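Local coordinates for BvnE (Penicillium brevicompactum, PDB 6U9I), which is a semipinacolase that probably catalyses the stereoselective semipinacol rearrangement in brevianamide assembly, at residues A36-R41 with G62-F67; A73-F78 with S103-A108; A107-Y112 with A145-A150. All coordinates share one frame; numbering follows the deposited sequence.

Contact 1. Residues A36-R41 with G62-F67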
loop_
_atom_site.group_PDB
_atom_site.type_symbol
_atom_site.label_atom_id
_atom_site.label_comp_id
_atom_site.label_asym_id
_atom_site.label_seq_id
_atom_site.Cartn_x
_atom_site.Cartn_y
_atom_site.Cartn_z
ATOM N N ALA A 36 15.120 -17.078 8.916
ATOM C CA ALA A 36 14.477 -17.080 7.605
ATOM C C ALA A 36 13.877 -15.717 7.289
ATOM O O ALA A 36 13.875 -15.281 6.132
ATOM C CB ALA A 36 13.398 -18.161 7.551
ATOM N N MET A 37 13.358 -15.038 8.303
ATOM C CA MET A 37 12.649 -13.781 8.103
ATOM C C MET A 37 13.564 -12.598 7.816
ATOM O O MET A 37 13.055 -11.527 7.473
ATOM C CB MET A 37 11.782 -13.490 9.327
ATOM C CG MET A 37 10.707 -14.567 9.508
ATOM S SD MET A 37 9.883 -14.538 11.098
ATOM C CE MET A 37 8.556 -13.393 10.747
ATOM N N VAL A 38 14.878 -12.752 7.956
ATOM C CA VAL A 38 15.822 -11.727 7.527
ATOM C C VAL A 38 16.756 -12.246 6.433
ATOM O O VAL A 38 17.783 -11.643 6.160
ATOM C CB VAL A 38 16.615 -11.161 8.722
ATOM C CG1 VAL A 38 15.659 -10.626 9.794
ATOM C CG2 VAL A 38 17.571 -12.211 9.301
ATOM N N SER A 39 16.400 -13.350 5.778
ATOM C CA SER A 39 17.301 -13.936 4.799
ATOM C C SER A 39 17.196 -13.220 3.455
ATOM O O SER A 39 16.200 -12.556 3.154
ATOM C CB SER A 39 17.003 -15.429 4.612
ATOM O OG SER A 39 15.692 -15.618 4.117
ATOM N N HIS A 40 18.248 -13.382 2.639
ATOM C CA HIS A 40 18.296 -12.864 1.264
ATOM C C HIS A 40 18.081 -11.351 1.217
ATOM O O HIS A 40 17.326 -10.832 0.390
ATOM C CB HIS A 40 17.286 -13.578 0.363
ATOM C CG HIS A 40 17.436 -15.068 0.370
ATOM N ND1 HIS A 40 18.467 -15.711 -0.279
ATOM C CD2 HIS A 40 16.705 -16.035 0.970
ATOM C CE1 HIS A 40 18.352 -17.016 -0.096
ATOM N NE2 HIS A 40 17.295 -17.238 0.664
ATOM N N ARG A 41 18.764 -10.651 2.113
ATOM C CA ARG A 41 18.758 -9.198 2.164
ATOM C C ARG A 41 20.178 -8.688 1.965
ATOM O O ARG A 41 21.148 -9.364 2.328
ATOM C CB ARG A 41 18.196 -8.684 3.505
ATOM C CG ARG A 41 16.677 -8.821 3.655
ATOM C CD ARG A 41 16.202 -8.730 5.109
ATOM N NE ARG A 41 16.478 -7.440 5.750
ATOM C CZ ARG A 41 15.570 -6.492 5.991
ATOM N NH1 ARG A 41 15.932 -5.361 6.594
ATOM N NH2 ARG A 41 14.306 -6.670 5.641
ATOM N N GLY A 62 19.964 -6.383 11.800
ATOM C CA GLY A 62 20.133 -6.833 13.172
ATOM C C GLY A 62 18.952 -6.487 14.057
ATOM O O GLY A 62 18.526 -7.300 14.879
ATOM N N GLN A 63 18.411 -5.273 13.910
ATOM C CA GLN A 63 17.222 -4.891 14.672
ATOM C C GLN A 63 16.024 -5.756 14.309
ATOM O O GLN A 63 15.221 -6.119 15.176
ATOM C CB GLN A 63 16.888 -3.424 14.418
ATOM C CG GLN A 63 17.910 -2.477 15.042
ATOM C CD GLN A 63 17.739 -1.055 14.570
ATOM O OE1 GLN A 63 17.404 -0.810 13.411
ATOM N NE2 GLN A 63 18.012 -0.096 15.459
ATOM N N LEU A 64 15.869 -6.051 13.022
ATOM C CA LEU A 64 14.739 -6.848 12.562
ATOM C C LEU A 64 14.830 -8.278 13.077
ATOM O O LEU A 64 13.820 -8.858 13.499
ATOM C CB LEU A 64 14.688 -6.817 11.037
ATOM C CG LEU A 64 13.459 -7.381 10.334
ATOM C CD1 LEU A 64 12.211 -6.575 10.661
ATOM C CD2 LEU A 64 13.722 -7.434 8.833
ATOM N N ARG A 65 16.029 -8.861 13.060
ATOM C CA ARG A 65 16.201 -10.197 13.622
ATOM C C ARG A 65 15.792 -10.219 15.093
ATOM O O ARG A 65 15.044 -11.100 15.531
ATOM C CB ARG A 65 17.650 -10.654 13.443
ATOM C CG ARG A 65 17.907 -12.113 13.825
ATOM C CD ARG A 65 19.408 -12.416 13.804
ATOM N NE ARG A 65 19.951 -12.469 12.448
ATOM C CZ ARG A 65 20.006 -13.575 11.706
ATOM N NH1 ARG A 65 19.547 -14.727 12.186
ATOM N NH2 ARG A 65 20.523 -13.531 10.484
ATOM N N THR A 66 16.242 -9.226 15.865
ATOM C CA THR A 66 15.863 -9.156 17.276
ATOM C C THR A 66 14.352 -9.022 17.439
ATOM O O THR A 66 13.753 -9.686 18.292
ATOM C CB THR A 66 16.581 -7.982 17.949
ATOM O OG1 THR A 66 17.993 -8.211 17.904
ATOM C CG2 THR A 66 16.127 -7.822 19.402
ATOM N N PHE A 67 13.716 -8.178 16.620
ATOM C CA PHE A 67 12.262 -8.060 16.681
ATOM C C PHE A 67 11.596 -9.402 16.424
ATOM O O PHE A 67 10.652 -9.781 17.126
ATOM C CB PHE A 67 11.758 -7.026 15.668
ATOM C CG PHE A 67 10.256 -7.011 15.518
ATOM C CD1 PHE A 67 9.451 -6.458 16.503
ATOM C CD2 PHE A 67 9.646 -7.566 14.400
ATOM C CE1 PHE A 67 8.069 -6.449 16.373
ATOM C CE2 PHE A 67 8.262 -7.564 14.267
ATOM C CZ PHE A 67 7.478 -6.999 15.256
#
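V38 and R65 mark the nearest approach of the backbones, with V38 CA 6.3 Å from R65 CA, where the loop after helix 34-37 passes helix 61-74. No hydrogen bond joins the two segments, so side chains make the contact. V38 points at the helix, and both its methyls touch it. CG1 lies anti to the carbonyl carbon (chi1 -56°) and packs against L64 and the R65 backbone, with V38 CG1 3.9 Å from L64 CD2 and 3.7 Å from R65 N. CG2 therefore falls between the backbone N and the carbonyl carbon. From there it rests over one face of the R65 guanidinium, near the rim, with V38 CG2 3.4 Å from R65 NH2. The V38 and R65 side chains cross at about a right angle. R65 NH1 forms a salt bridge with D35, so the arginine combines a charged tie with an apolar one. L64 CD2 also sits over a face of the R41 guanidinium, 3.3 Å from R41 NH2. R41 is modelled in two conformers, so this contact is less certain. R41 finds its polar partners elsewhere, at N61 and T47. The loop is held from within: A36 O accepts from S39 OG at 2.7 Å and from S39 N at 3.2 Å, both on the same face of the carbonyl. An alanine at V38 removes both methyls and would probably leave a gap beside L64 and the R65 guanidinium without the carbon that packs on it. M37 and V38 also touch F68, one turn further along helix 61-74. This packing of a short helix and its following loop on a longer helix, beside a mixed, mostly antiparallel sheet, is consistent with an NTF2-like alpha+beta fold.

Contact 2. Residues A73-F78 with S103-A108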
loop_
_atom_site.group_PDB
_atom_site.type_symbol
_atom_site.label_atom_id
_atom_site.label_comp_id
_atom_site.label_asym_id
_atom_site.label_seq_id
_atom_site.Cartn_x
_atom_site.Cartn_y
_atom_site.Cartn_z
ATOM N N ALA A 73 8.316 -15.844 19.265
ATOM C CA ALA A 73 8.068 -16.422 20.581
ATOM C C ALA A 73 6.648 -16.174 21.077
ATOM O O ALA A 73 6.187 -16.889 21.972
ATOM C CB ALA A 73 9.061 -15.870 21.603
ATOM N N GLN A 74 5.941 -15.191 20.517
ATOM C CA GLN A 74 4.627 -14.811 21.013
ATOM C C GLN A 74 3.476 -15.201 20.098
ATOM O O GLN A 74 2.315 -15.016 20.481
ATOM C CB GLN A 74 4.576 -13.296 21.255
ATOM C CG GLN A 74 5.608 -12.819 22.249
ATOM C CD GLN A 74 5.647 -11.313 22.357
ATOM O OE1 GLN A 74 4.904 -10.611 21.665
ATOM N NE2 GLN A 74 6.516 -10.804 23.227
ATOM N N MET A 75 3.751 -15.714 18.903
ATOM C CA MET A 75 2.698 -16.042 17.960
ATOM C C MET A 75 2.938 -17.418 17.359
ATOM O O MET A 75 4.077 -17.883 17.259
ATOM C CB MET A 75 2.596 -14.983 16.853
ATOM C CG MET A 75 2.538 -13.573 17.417
ATOM S SD MET A 75 1.495 -12.472 16.469
ATOM C CE MET A 75 2.324 -12.575 14.891
ATOM N N LYS A 76 1.842 -18.065 16.979
ATOM C CA LYS A 76 1.861 -19.392 16.388
ATOM C C LYS A 76 1.057 -19.373 15.096
ATOM O O LYS A 76 0.201 -18.510 14.886
ATOM C CB LYS A 76 1.274 -20.456 17.345
ATOM C CG LYS A 76 1.552 -20.205 18.821
ATOM C CD LYS A 76 0.318 -19.639 19.536
ATOM C CE LYS A 76 0.686 -18.881 20.816
ATOM N NZ LYS A 76 -0.529 -18.407 21.536
ATOM N N ASN A 77 1.332 -20.357 14.238
ATOM C CA ASN A 77 0.560 -20.578 13.012
ATOM C C ASN A 77 0.501 -19.317 12.155
ATOM O O ASN A 77 -0.549 -18.944 11.623
ATOM C CB ASN A 77 -0.839 -21.092 13.336
ATOM C CG ASN A 77 -0.801 -22.437 14.011
ATOM O OD1 ASN A 77 0.003 -23.296 13.645
ATOM N ND2 ASN A 77 -1.640 -22.622 15.020
ATOM N N PHE A 78 1.647 -18.659 12.031
ATOM C CA PHE A 78 1.759 -17.451 11.222
ATOM C C PHE A 78 1.570 -17.770 9.747
ATOM O O PHE A 78 2.092 -18.767 9.236
ATOM C CB PHE A 78 3.128 -16.815 11.439
ATOM C CG PHE A 78 3.383 -15.588 10.594
ATOM C CD1 PHE A 78 2.844 -14.359 10.950
ATOM C CD2 PHE A 78 4.185 -15.663 9.459
ATOM C CE1 PHE A 78 3.091 -13.219 10.177
ATOM C CE2 PHE A 78 4.440 -14.531 8.685
ATOM C CZ PHE A 78 3.888 -13.312 9.047
ATOM N N SER A 103 -2.001 -10.948 6.743
ATOM C CA SER A 103 -1.297 -11.764 7.721
ATOM C C SER A 103 -2.300 -12.439 8.647
ATOM O O SER A 103 -3.397 -11.927 8.890
ATOM C CB SER A 103 -0.300 -10.932 8.543
ATOM O OG SER A 103 -0.982 -9.978 9.335
ATOM N N TYR A 104 -1.917 -13.606 9.149
ATOM C CA TYR A 104 -2.700 -14.323 10.141
ATOM C C TYR A 104 -1.741 -14.935 11.145
ATOM O O TYR A 104 -0.697 -15.475 10.765
ATOM C CB TYR A 104 -3.566 -15.415 9.483
ATOM C CG TYR A 104 -4.203 -16.388 10.459
ATOM C CD1 TYR A 104 -3.483 -17.463 10.979
ATOM C CD2 TYR A 104 -5.527 -16.239 10.853
ATOM C CE1 TYR A 104 -4.060 -18.351 11.876
ATOM C CE2 TYR A 104 -6.112 -17.129 11.741
ATOM C CZ TYR A 104 -5.373 -18.183 12.249
ATOM O OH TYR A 104 -5.948 -19.072 13.136
ATOM N N ALA A 105 -2.100 -14.858 12.422
ATOM C CA ALA A 105 -1.339 -15.558 13.446
ATOM C C ALA A 105 -2.225 -15.738 14.669
ATOM O O ALA A 105 -3.309 -15.158 14.769
ATOM C CB ALA A 105 -0.056 -14.816 13.808
ATOM N N GLU A 106 -1.746 -16.558 15.598
ATOM C CA GLU A 106 -2.464 -16.865 16.826
ATOM C C GLU A 106 -1.608 -16.403 17.991
ATOM O O GLU A 106 -0.447 -16.811 18.116
ATOM C CB GLU A 106 -2.782 -18.364 16.913
ATOM C CG GLU A 106 -3.873 -18.799 15.937
ATOM C CD GLU A 106 -3.838 -20.285 15.593
ATOM O OE1 GLU A 106 -3.132 -21.051 16.283
ATOM O OE2 GLU A 106 -4.519 -20.688 14.621
ATOM N N ALA A 107 -2.162 -15.525 18.812
ATOM C CA ALA A 107 -1.455 -14.938 19.937
ATOM C C ALA A 107 -2.215 -15.250 21.225
ATOM O O ALA A 107 -3.287 -15.858 21.201
ATOM C CB ALA A 107 -1.283 -13.433 19.725
ATOM N N ALA A 108 -1.645 -14.839 22.363
ATOM C CA ALA A 108 -2.320 -15.075 23.636
ATOM C C ALA A 108 -3.661 -14.351 23.682
ATOM O O ALA A 108 -4.658 -14.906 24.158
ATOM C CB ALA A 108 -1.429 -14.639 24.799
HETATM O O HOH W 1 1.019 -13.860 22.465
#
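K76 and E106 form an antiparallel, hydrogen-bonded bridge where the chain leaves helix 61-74 and comes alongside strand 96-107. K76 N donates to E106 O at 2.8 Å, and E106 N donates to K76 O at 2.8 Å. Both donors lie in the carbonyl planes. N77 then turns a corner with left-handed backbone angles (phi 55°, psi 44°). Its amide meets the E106 carboxylate from above the carboxylate plane, the two planes 79° apart. The modelled N77 ND2 to E106 OE1 bond is only 2.5 Å, so its exact length is doubtful. The other oxygen is taken from the same strand: Y104 OH donates to the anti lone pair of E106 OE2 at 2.6 Å. If the N77 bond is real, both carboxylate oxygens are held. N77 O also lies at the edge of the Y104 ring. A105 CB touches two side chains of 73-78. M75 CE presses on A105 CB at 3.4 Å, a tight fit, after bends at chi2 and chi3. The F78 ring meets the same methyl with its edge. At the helix end a water bridges the backbones, donating to Q74 O at 2.6 Å and accepting from A108 N at 2.8 Å. The whole is an antiparallel hydrogen-bonded pair followed by a corner at N77, which leads the chain from helix 61-74 into strand 78-82 beside strand 96-107.

Contact 3. Residues A107-Y112 with A145-A150; sequences AACGLY and AERQAA
R147 reaches from helix 138-150 to the hairpin, at C109 in its turn and L111 in the strand after it. Its side chain carries most of the contact. It starts beside the cysteine, with R147 CB 4.0 Å from C109 SG. A bend at chi3 (54°) turns the guanidinium toward the backbone of the hairpin. R147 NE donates to a water at 3.0 Å. That water in turn donates to C109 O at 2.7 Å, so it bridges the two residues. At the tip, NH1 and NH2 grip one oxygen end-on. R147 NH1 lies 3.1 Å from L111 O and nearly in line with the C=O bond. R147 NH2 lies 2.9 Å from L111 O, tilted from the carbonyl plane. NH2 makes a second bond, to C109 O at 3.2 Å, which it meets from above the carbonyl plane, although the bond is fairly straight (162° at the hydrogen). Both carbonyl oxygens lie close to the guanidinium plane, and together they fix its rotation. C109 SG lies over one face of the group. The same sulfur touches the helix again, 3.9 Å from Q148 CG. G110 sits beside this site. A CB there would crowd R147 NH2 and collide with C109 O, so only glycine fits comfortably at these backbone angles. A107 and G110 close a type I turn, with A107 N to G110 O and G110 N to A107 O both bonded. The hairpin so formed joins strands 96-107 and 110-122, and the last turns of helix 138-150 lie against it. F144, on the same helix, touches A107 and C109 and meets the Y112 ring edge-to-face. L111 turns its own side chain away from the helix, onto Y104 and E106 of strand 96-107.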
loop_
_atom_site.group_PDB
_atom_site.type_symbol
_atom_site.label_atom_id
_atom_site.label_comp_id
_atom_site.label_asym_id
_atom_site.label_seq_id
_atom_site.Cartn_x
_atom_site.Cartn_y
_atom_site.Cartn_z
ATOM N N ALA A 107 -2.162 -15.525 18.812
ATOM C CA ALA A 107 -1.455 -14.938 19.937
ATOM C C ALA A 107 -2.215 -15.250 21.225
ATOM O O ALA A 107 -3.287 -15.858 21.201
ATOM C CB ALA A 107 -1.283 -13.433 19.725
ATOM N N ALA A 108 -1.645 -14.839 22.363
ATOM C CA ALA A 108 -2.320 -15.075 23.636
ATOM C C ALA A 108 -3.661 -14.351 23.682
ATOM O O ALA A 108 -4.658 -14.906 24.158
ATOM C CB ALA A 108 -1.429 -14.639 24.799
ATOM N N CYS A 109 -3.715 -13.123 23.164
ATOM C CA CYS A 109 -4.953 -12.349 23.165
ATOM C C CYS A 109 -5.932 -12.782 22.083
ATOM O O CYS A 109 -6.993 -12.163 21.951
ATOM C CB CYS A 109 -4.650 -10.854 23.005
ATOM S SG CYS A 109 -4.102 -10.357 21.344
ATOM N N GLY A 110 -5.618 -13.822 21.309
ATOM C CA GLY A 110 -6.492 -14.284 20.250
ATOM C C GLY A 110 -5.839 -14.140 18.884
ATOM O O GLY A 110 -4.609 -14.188 18.756
ATOM N N LEU A 111 -6.676 -13.949 17.869
ATOM C CA LEU A 111 -6.202 -13.898 16.492
ATOM C C LEU A 111 -5.531 -12.569 16.172
ATOM O O LEU A 111 -5.943 -11.508 16.652
ATOM C CB LEU A 111 -7.358 -14.125 15.524
ATOM C CG LEU A 111 -8.008 -15.503 15.607
ATOM C CD1 LEU A 111 -9.008 -15.678 14.489
ATOM C CD2 LEU A 111 -6.938 -16.581 15.553
ATOM N N TYR A 112 -4.490 -12.640 15.350
ATOM C CA TYR A 112 -3.862 -11.472 14.744
ATOM C C TYR A 112 -4.135 -11.544 13.248
ATOM O O TYR A 112 -3.710 -12.498 12.590
ATOM C CB TYR A 112 -2.362 -11.453 15.023
ATOM C CG TYR A 112 -1.616 -10.365 14.285
ATOM C CD1 TYR A 112 -1.604 -9.060 14.762
ATOM C CD2 TYR A 112 -0.919 -10.642 13.114
ATOM C CE1 TYR A 112 -0.917 -8.056 14.097
ATOM C CE2 TYR A 112 -0.230 -9.647 12.439
ATOM C CZ TYR A 112 -0.238 -8.356 12.932
ATOM O OH TYR A 112 0.445 -7.360 12.266
ATOM N N ALA A 145 -2.311 -3.656 19.771
ATOM C CA ALA A 145 -1.493 -3.280 20.917
ATOM C C ALA A 145 -2.341 -3.168 22.178
ATOM O O ALA A 145 -1.938 -3.637 23.249
ATOM C CB ALA A 145 -0.763 -1.965 20.635
ATOM N N GLU A 146 -3.527 -2.561 22.062
ATOM C CA GLU A 146 -4.461 -2.498 23.185
ATOM C C GLU A 146 -4.845 -3.894 23.662
ATOM O O GLU A 146 -4.788 -4.187 24.863
ATOM C CB GLU A 146 -5.711 -1.712 22.781
ATOM C CG GLU A 146 -5.456 -0.274 22.355
ATOM C CD GLU A 146 -6.653 0.349 21.641
ATOM O OE1 GLU A 146 -6.566 1.535 21.257
ATOM O OE2 GLU A 146 -7.677 -0.348 21.460
ATOM N N ARG A 147 -5.252 -4.768 22.732
ATOM C CA ARG A 147 -5.666 -6.121 23.107
ATOM C C ARG A 147 -4.553 -6.884 23.810
ATOM O O ARG A 147 -4.827 -7.705 24.694
ATOM C CB ARG A 147 -6.117 -6.910 21.878
ATOM C CG ARG A 147 -7.411 -6.457 21.260
ATOM C CD ARG A 147 -7.581 -7.106 19.898
ATOM N NE ARG A 147 -7.465 -8.558 19.991
ATOM C CZ ARG A 147 -7.171 -9.353 18.970
ATOM N NH1 ARG A 147 -6.943 -8.836 17.767
ATOM N NH2 ARG A 147 -7.091 -10.664 19.152
ATOM N N GLN A 148 -3.313 -6.632 23.424
ATOM C CA GLN A 148 -2.177 -7.297 24.008
ATOM C C GLN A 148 -1.917 -6.758 25.397
ATOM O O GLN A 148 -1.668 -7.539 26.303
ATOM C CB GLN A 148 -0.934 -7.228 23.113
ATOM C CG GLN A 148 -0.838 -8.302 22.039
ATOM C CD GLN A 148 0.595 -8.685 21.727
ATOM O OE1 GLN A 148 1.451 -7.811 21.577
ATOM N NE2 GLN A 148 0.871 -10.005 21.648
ATOM N N ALA A 149 -1.968 -5.454 25.569
ATOM C CA ALA A 149 -1.786 -4.836 26.877
ATOM C C ALA A 149 -2.808 -5.361 27.879
ATOM O O ALA A 149 -2.462 -5.666 29.026
ATOM C CB ALA A 149 -1.893 -3.323 26.751
ATOM N N ALA A 150 -4.070 -5.483 27.457
ATOM C CA ALA A 150 -5.111 -5.973 28.353
ATOM C C ALA A 150 -4.826 -7.393 28.827
ATOM O O ALA A 150 -5.188 -7.755 29.953
ATOM C CB ALA A 150 -6.473 -5.903 27.660
HETATM O O HOH W 2 -8.610 -10.022 22.359
#

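In the fold
The three contacts follow one another along the chain. Contacts 1 and 2 share helix 61-74: contact 1 uses its early turns and contact 2 its end, with centres 18 Å apart and nearest atoms about 5 Å apart. Contacts 2 and 3 are closer, with centres 10 Å apart. They share A107 and A108, and a probable hydrogen bond joins A105 O to Y112 N at 2.8 Å. Each has one segment on the neighbouring strands 96-107 and 110-122, away from the chain centre. Contact 1 lies deeper, with its centre 23 Å from that of contact 3. A glycerol, probably from crystallisation, lies about 4 Å from the Y104 side chain in contact 2.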